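Local coordinates for protein tail component (Lactobacillus phage J-1, PDB 5LY8) that probably recognises cell-wall carbohydrate of its Lactobacillus casei host, this chain being the second carbohydrate-binding module of the evolved distal tail protein, at residues Asp156-Ala170 and Arg182-Glu194. Sequence-based numbering, arbitrary orientation.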
loop_
_atom_site.group_PDB
_atom_site.type_symbol
_atom_site.label_atom_id
_atom_site.label_comp_id
_atom_site.label_asym_id
_atom_site.label_seq_id
_atom_site.Cartn_x
_atom_site.Cartn_y
_atom_site.Cartn_z
ATOM N N ASP A 156 8.927 8.696 7.681
ATOM C CA ASP A 156 10.297 8.799 7.182
ATOM C C ASP A 156 10.366 9.747 6.013
ATOM O O ASP A 156 9.866 9.437 4.924
ATOM C CB ASP A 156 10.829 7.395 6.784
ATOM C CG ASP A 156 11.187 6.455 7.928
ATOM O OD1 ASP A 156 11.029 6.857 9.115
ATOM O OD2 ASP A 156 11.609 5.316 7.643
ATOM N N LEU A 157 10.987 10.912 6.233
ATOM C CA LEU A 157 11.233 11.900 5.179
ATOM C C LEU A 157 12.402 11.354 4.374
ATOM O O LEU A 157 13.540 11.334 4.861
ATOM C CB LEU A 157 11.574 13.281 5.786
ATOM C CG LEU A 157 10.360 14.021 6.356
ATOM C CD1 LEU A 157 10.713 14.816 7.591
ATOM C CD2 LEU A 157 9.755 14.933 5.341
ATOM N N LEU A 158 12.122 10.855 3.167
ATOM C CA LEU A 158 13.086 10.187 2.304
ATOM C C LEU A 158 14.008 11.194 1.629
ATOM O O LEU A 158 13.526 12.016 0.841
ATOM C CB LEU A 158 12.361 9.398 1.220
ATOM C CG LEU A 158 11.427 8.319 1.707
ATOM C CD1 LEU A 158 10.780 7.635 0.524
ATOM C CD2 LEU A 158 12.163 7.300 2.586
ATOM N N PRO A 159 15.334 11.141 1.864
ATOM C CA PRO A 159 16.209 12.124 1.204
ATOM C C PRO A 159 16.143 11.962 -0.317
ATOM O O PRO A 159 16.423 10.878 -0.836
ATOM C CB PRO A 159 17.596 11.821 1.783
ATOM C CG PRO A 159 17.502 10.417 2.311
ATOM C CD PRO A 159 16.080 10.248 2.771
ATOM N N ARG A 160 15.760 13.010 -1.024
ATOM C CA ARG A 160 15.567 12.924 -2.472
ATOM C C ARG A 160 16.781 12.577 -3.308
ATOM O O ARG A 160 16.656 12.114 -4.384
ATOM C CB ARG A 160 14.862 14.163 -3.003
ATOM C CG ARG A 160 13.365 14.129 -2.726
ATOM C CD ARG A 160 12.623 13.246 -3.726
ATOM N NE ARG A 160 12.398 13.870 -5.011
ATOM C CZ ARG A 160 12.196 13.190 -6.135
ATOM N NH1 ARG A 160 12.279 11.865 -6.142
ATOM N NH2 ARG A 160 11.930 13.812 -7.244
ATOM N N ASN A 161 17.972 12.800 -2.774
ATOM C CA ASN A 161 19.178 12.444 -3.495
ATOM C C ASN A 161 19.364 10.955 -3.578
ATOM O O ASN A 161 19.985 10.478 -4.492
ATOM C CB ASN A 161 20.399 13.064 -2.797
ATOM C CG ASN A 161 21.692 12.762 -3.494
ATOM O OD1 ASN A 161 21.831 13.036 -4.658
ATOM N ND2 ASN A 161 22.621 12.155 -2.779
ATOM N N TYR A 162 18.875 10.252 -2.575
ATOM C CA TYR A 162 18.976 8.820 -2.454
ATOM C C TYR A 162 17.698 8.167 -3.041
ATOM O O TYR A 162 17.781 7.259 -3.791
ATOM C CB TYR A 162 19.177 8.434 -0.985
ATOM C CG TYR A 162 19.356 6.962 -0.647
ATOM C CD1 TYR A 162 20.613 6.413 -0.519
ATOM C CD2 TYR A 162 18.290 6.127 -0.474
ATOM C CE1 TYR A 162 20.797 5.072 -0.236
ATOM C CE2 TYR A 162 18.480 4.799 -0.176
ATOM C CZ TYR A 162 19.734 4.272 -0.057
ATOM O OH TYR A 162 19.890 2.954 0.262
ATOM N N TYR A 163 16.553 8.697 -2.656
ATOM C CA TYR A 163 15.257 8.177 -3.091
ATOM C C TYR A 163 14.787 8.931 -4.296
ATOM O O TYR A 163 13.941 9.825 -4.212
ATOM C CB TYR A 163 14.248 8.236 -1.949
ATOM C CG TYR A 163 14.596 7.267 -0.858
ATOM C CD1 TYR A 163 14.190 5.935 -0.927
ATOM C CD2 TYR A 163 15.317 7.673 0.259
ATOM C CE1 TYR A 163 14.495 5.032 0.084
ATOM C CE2 TYR A 163 15.610 6.780 1.294
ATOM C CZ TYR A 163 15.197 5.459 1.198
ATOM O OH TYR A 163 15.512 4.562 2.189
ATOM N N ARG A 164 15.393 8.599 -5.432
ATOM C CA ARG A 164 15.142 9.278 -6.695
ATOM C C ARG A 164 13.882 8.741 -7.350
ATOM O O ARG A 164 13.395 7.657 -7.003
ATOM C CB ARG A 164 16.331 9.059 -7.664
ATOM C CG ARG A 164 17.647 9.723 -7.216
ATOM C CD ARG A 164 18.831 9.213 -8.035
ATOM N NE ARG A 164 19.934 10.178 -8.104
ATOM C CZ ARG A 164 21.211 9.858 -8.317
ATOM N NH1 ARG A 164 21.573 8.589 -8.456
ATOM N NH2 ARG A 164 22.138 10.806 -8.367
ATOM N N ASP A 165 13.363 9.460 -8.335
ATOM C CA ASP A 165 12.249 8.937 -9.123
ATOM C C ASP A 165 12.645 7.557 -9.687
ATOM O O ASP A 165 13.798 7.356 -10.094
ATOM C CB ASP A 165 12.017 9.855 -10.321
ATOM C CG ASP A 165 11.482 11.243 -10.032
ATOM O OD1 ASP A 165 11.112 11.517 -8.860
ATOM O OD2 ASP A 165 11.337 12.021 -10.997
ATOM N N GLY A 166 11.708 6.617 -9.704
ATOM C CA GLY A 166 12.033 5.331 -10.301
ATOM C C GLY A 166 11.250 4.175 -9.749
ATOM O O GLY A 166 10.136 4.339 -9.261
ATOM N N ASN A 167 11.829 2.991 -9.858
ATOM C CA ASN A 167 11.185 1.734 -9.539
ATOM C C ASN A 167 11.409 1.274 -8.112
ATOM O O ASN A 167 12.545 1.222 -7.633
ATOM C CB ASN A 167 11.724 0.656 -10.512
ATOM C CG ASN A 167 11.415 0.983 -11.964
ATOM O OD1 ASN A 167 10.243 1.079 -12.355
ATOM N ND2 ASN A 167 12.473 1.179 -12.782
ATOM N N TYR A 168 10.308 0.923 -7.416
ATOM C CA TYR A 168 10.400 0.488 -6.032
ATOM C C TYR A 168 9.495 -0.697 -5.775
ATOM O O TYR A 168 8.449 -0.830 -6.426
ATOM C CB TYR A 168 9.918 1.637 -5.093
ATOM C CG TYR A 168 10.845 2.832 -5.026
ATOM C CD1 TYR A 168 10.755 3.866 -5.954
ATOM C CD2 TYR A 168 11.846 2.906 -4.059
ATOM C CE1 TYR A 168 11.654 4.930 -5.938
ATOM C CE2 TYR A 168 12.696 4.000 -3.992
ATOM C CZ TYR A 168 12.614 4.988 -4.945
ATOM O OH TYR A 168 13.487 6.047 -4.906
ATOM N N ASN A 169 9.888 -1.554 -4.817
ATOM C CA ASN A 169 8.991 -2.576 -4.292
ATOM C C ASN A 169 8.535 -2.108 -2.921
ATOM O O ASN A 169 9.363 -1.919 -2.026
ATOM C CB ASN A 169 9.657 -3.947 -4.173
ATOM C CG ASN A 169 9.678 -4.706 -5.471
ATOM O OD1 ASN A 169 10.675 -5.379 -5.811
ATOM N ND2 ASN A 169 8.606 -4.636 -6.224
ATOM N N ALA A 170 7.234 -1.882 -2.752
ATOM C CA ALA A 170 6.639 -1.527 -1.462
ATOM C C ALA A 170 6.184 -2.828 -0.835
ATOM O O ALA A 170 5.386 -3.567 -1.428
ATOM C CB ALA A 170 5.457 -0.579 -1.650
ATOM N N ARG A 182 8.869 -2.065 3.866
ATOM C CA ARG A 182 10.047 -1.748 3.074
ATOM C C ARG A 182 9.656 -0.955 1.850
ATOM O O ARG A 182 8.572 -1.117 1.294
ATOM C CB ARG A 182 10.760 -2.996 2.561
ATOM C CG ARG A 182 11.126 -3.991 3.664
ATOM C CD ARG A 182 12.287 -4.906 3.317
ATOM N NE ARG A 182 12.167 -5.434 1.957
ATOM C CZ ARG A 182 11.652 -6.619 1.649
ATOM N NH1 ARG A 182 11.194 -7.425 2.607
ATOM N NH2 ARG A 182 11.568 -7.002 0.383
ATOM N N LEU A 183 10.597 -0.131 1.403
ATOM C CA LEU A 183 10.509 0.538 0.119
ATOM C C LEU A 183 11.850 0.247 -0.551
ATOM O O LEU A 183 12.824 0.994 -0.409
ATOM C CB LEU A 183 10.209 2.038 0.237
ATOM C CG LEU A 183 9.840 2.723 -1.045
ATOM C CD1 LEU A 183 8.421 2.360 -1.464
ATOM C CD2 LEU A 183 9.991 4.238 -0.888
ATOM N N ASP A 184 11.914 -0.879 -1.267
ATOM C CA ASP A 184 13.153 -1.322 -1.885
ATOM C C ASP A 184 13.443 -0.534 -3.148
ATOM O O ASP A 184 12.574 -0.436 -4.019
ATOM C CB ASP A 184 13.079 -2.806 -2.249
ATOM C CG ASP A 184 12.908 -3.800 -1.123
ATOM O OD1 ASP A 184 13.169 -3.434 0.050
ATOM O OD2 ASP A 184 12.635 -4.980 -1.423
ATOM N N ARG A 185 14.673 0.002 -3.265
ATOM C CA ARG A 185 15.113 0.716 -4.451
ATOM C C ARG A 185 15.557 -0.313 -5.479
ATOM O O ARG A 185 16.687 -0.798 -5.411
ATOM C CB ARG A 185 16.331 1.589 -4.138
ATOM C CG ARG A 185 16.074 2.855 -3.395
ATOM C CD ARG A 185 17.211 3.854 -3.618
ATOM N NE ARG A 185 18.504 3.217 -3.359
ATOM C CZ ARG A 185 19.680 3.824 -3.422
ATOM N NH1 ARG A 185 19.751 5.121 -3.700
ATOM N NH2 ARG A 185 20.797 3.145 -3.183
ATOM N N ILE A 186 14.689 -0.685 -6.408
ATOM C CA ILE A 186 14.984 -1.667 -7.450
ATOM C C ILE A 186 16.155 -1.179 -8.342
ATOM O O ILE A 186 17.023 -1.970 -8.694
ATOM C CB ILE A 186 13.699 -1.987 -8.302
ATOM C CG1 ILE A 186 12.563 -2.591 -7.430
ATOM C CG2 ILE A 186 14.033 -2.905 -9.530
ATOM C CD1 ILE A 186 11.247 -2.742 -8.129
ATOM N N ASP A 187 16.160 0.103 -8.714
ATOM C CA ASP A 187 17.158 0.669 -9.630
ATOM C C ASP A 187 18.542 0.838 -9.050
ATOM O O ASP A 187 19.521 0.771 -9.807
ATOM C CB ASP A 187 16.699 2.046 -10.136
ATOM C CG ASP A 187 15.354 2.076 -10.826
ATOM O OD1 ASP A 187 14.683 3.127 -10.755
ATOM O OD2 ASP A 187 14.957 1.024 -11.419
ATOM N N LEU A 188 18.645 1.116 -7.745
ATOM C CA LEU A 188 19.938 1.478 -7.153
ATOM C C LEU A 188 20.425 0.627 -5.974
ATOM O O LEU A 188 21.576 0.799 -5.546
ATOM C CB LEU A 188 19.906 2.968 -6.748
ATOM C CG LEU A 188 19.680 3.995 -7.874
ATOM C CD1 LEU A 188 19.314 5.361 -7.307
ATOM C CD2 LEU A 188 20.921 4.133 -8.777
ATOM N N GLY A 189 19.571 -0.249 -5.449
ATOM C CA GLY A 189 19.917 -1.135 -4.341
ATOM C C GLY A 189 19.478 -0.598 -2.993
ATOM O O GLY A 189 19.289 0.609 -2.830
ATOM N N ASP A 190 19.331 -1.505 -2.013
ATOM C CA ASP A 190 18.912 -1.162 -0.647
ATOM C C ASP A 190 17.552 -0.454 -0.654
ATOM O O ASP A 190 16.687 -0.857 -1.431
ATOM C CB ASP A 190 20.027 -0.392 0.123
ATOM C CG ASP A 190 21.325 -1.148 0.218
ATOM O OD1 ASP A 190 21.280 -2.381 0.395
ATOM O OD2 ASP A 190 22.389 -0.511 0.081
ATOM N N GLY A 191 17.370 0.552 0.189
ATOM C CA GLY A 191 16.102 1.257 0.310
ATOM C C GLY A 191 15.642 1.411 1.748
ATOM O O GLY A 191 16.460 1.327 2.676
ATOM N N GLY A 192 14.356 1.729 1.915
ATOM C CA GLY A 192 13.753 1.989 3.218
ATOM C C GLY A 192 13.364 0.702 3.895
ATOM O O GLY A 192 12.840 -0.207 3.250
ATOM N N ILE A 193 13.603 0.611 5.194
ATOM C CA ILE A 193 13.229 -0.581 5.977
ATOM C C ILE A 193 12.914 -0.179 7.400
ATOM O O ILE A 193 13.743 0.453 8.072
ATOM C CB ILE A 193 14.210 -1.780 5.888
ATOM C CG1 ILE A 193 13.830 -2.919 6.895
ATOM C CG2 ILE A 193 15.659 -1.329 6.006
ATOM C CD1 ILE A 193 14.338 -4.303 6.585
ATOM N N GLU A 194 11.726 -0.538 7.869
ATOM C CA GLU A 194 11.321 -0.287 9.242
ATOM C C GLU A 194 10.642 -1.519 9.777
ATOM O O GLU A 194 9.630 -1.958 9.191
ATOM C CB GLU A 194 10.352 0.909 9.304
ATOM C CG GLU A 194 10.970 2.250 8.945
ATOM C CD GLU A 194 11.958 2.854 9.914
ATOM O OE1 GLU A 194 12.104 2.356 11.050
ATOM O OE2 GLU A 194 12.522 3.915 9.560
HETATM O O HOH W 1 13.310 3.736 6.247
HETATM O O HOH W 2 15.750 5.437 -9.427
HETATM O O HOH W 3 14.907 2.513 -7.266
HETATM O O HOH W 4 12.720 -5.952 -3.940
#
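R185 lays its guanidinium flat over the ring of Y162, and its path from CB outward explains much of this contact. CG rests on Y168, 3.6 Å from CE2; CD passes the carbonyl O of Y162. A bend at chi3 (-51°) then turns the planar head onto one face of the ring, CZ standing 3.5 Å from the ring centroid with the planes only 4° apart, a cation-pi stack. Beyond CD every nitrogen has a partner near the guanidinium plane: NH1 donates to Y162 O (2.9 Å), while NE and NH2 both grip G189 O. L188 CB closes the other face. Arginine suits the place because one flat cation can stack on a ring with one face, take an aliphatic carbon on the other, and still bond at its rim, joining the 159-165 loop to the 186-190 turn.

Y162 reaches across with CG anti to its backbone N (chi1 -178°), bringing its OH within 3.4 Å of D190 CB. Where strand 166-170 begins, the turn after 182-185 brings D187 to N167, which it suits by offering two oxygens: OD2 takes ND2 on its syn lone pair in a nearly straight bond (2.8 Å), and OD1 takes the backbone N from above the carboxylate plane. G166 fits beside it, since its backbone angles call for glycine.

Between strands 166-170 and 182-185, N169 and D184 form a hydrogen-bonded pair. On the face carrying Y168 and A170, the branched L183 sets CG against Y168 CD2 (3.6 Å) and CD2 against L158, an apolar patch linking the two sheets. The arrangement is that of antiparallel strands and their connecting loops in a concanavalin-like beta-sandwich, here a phage carbohydrate-binding module.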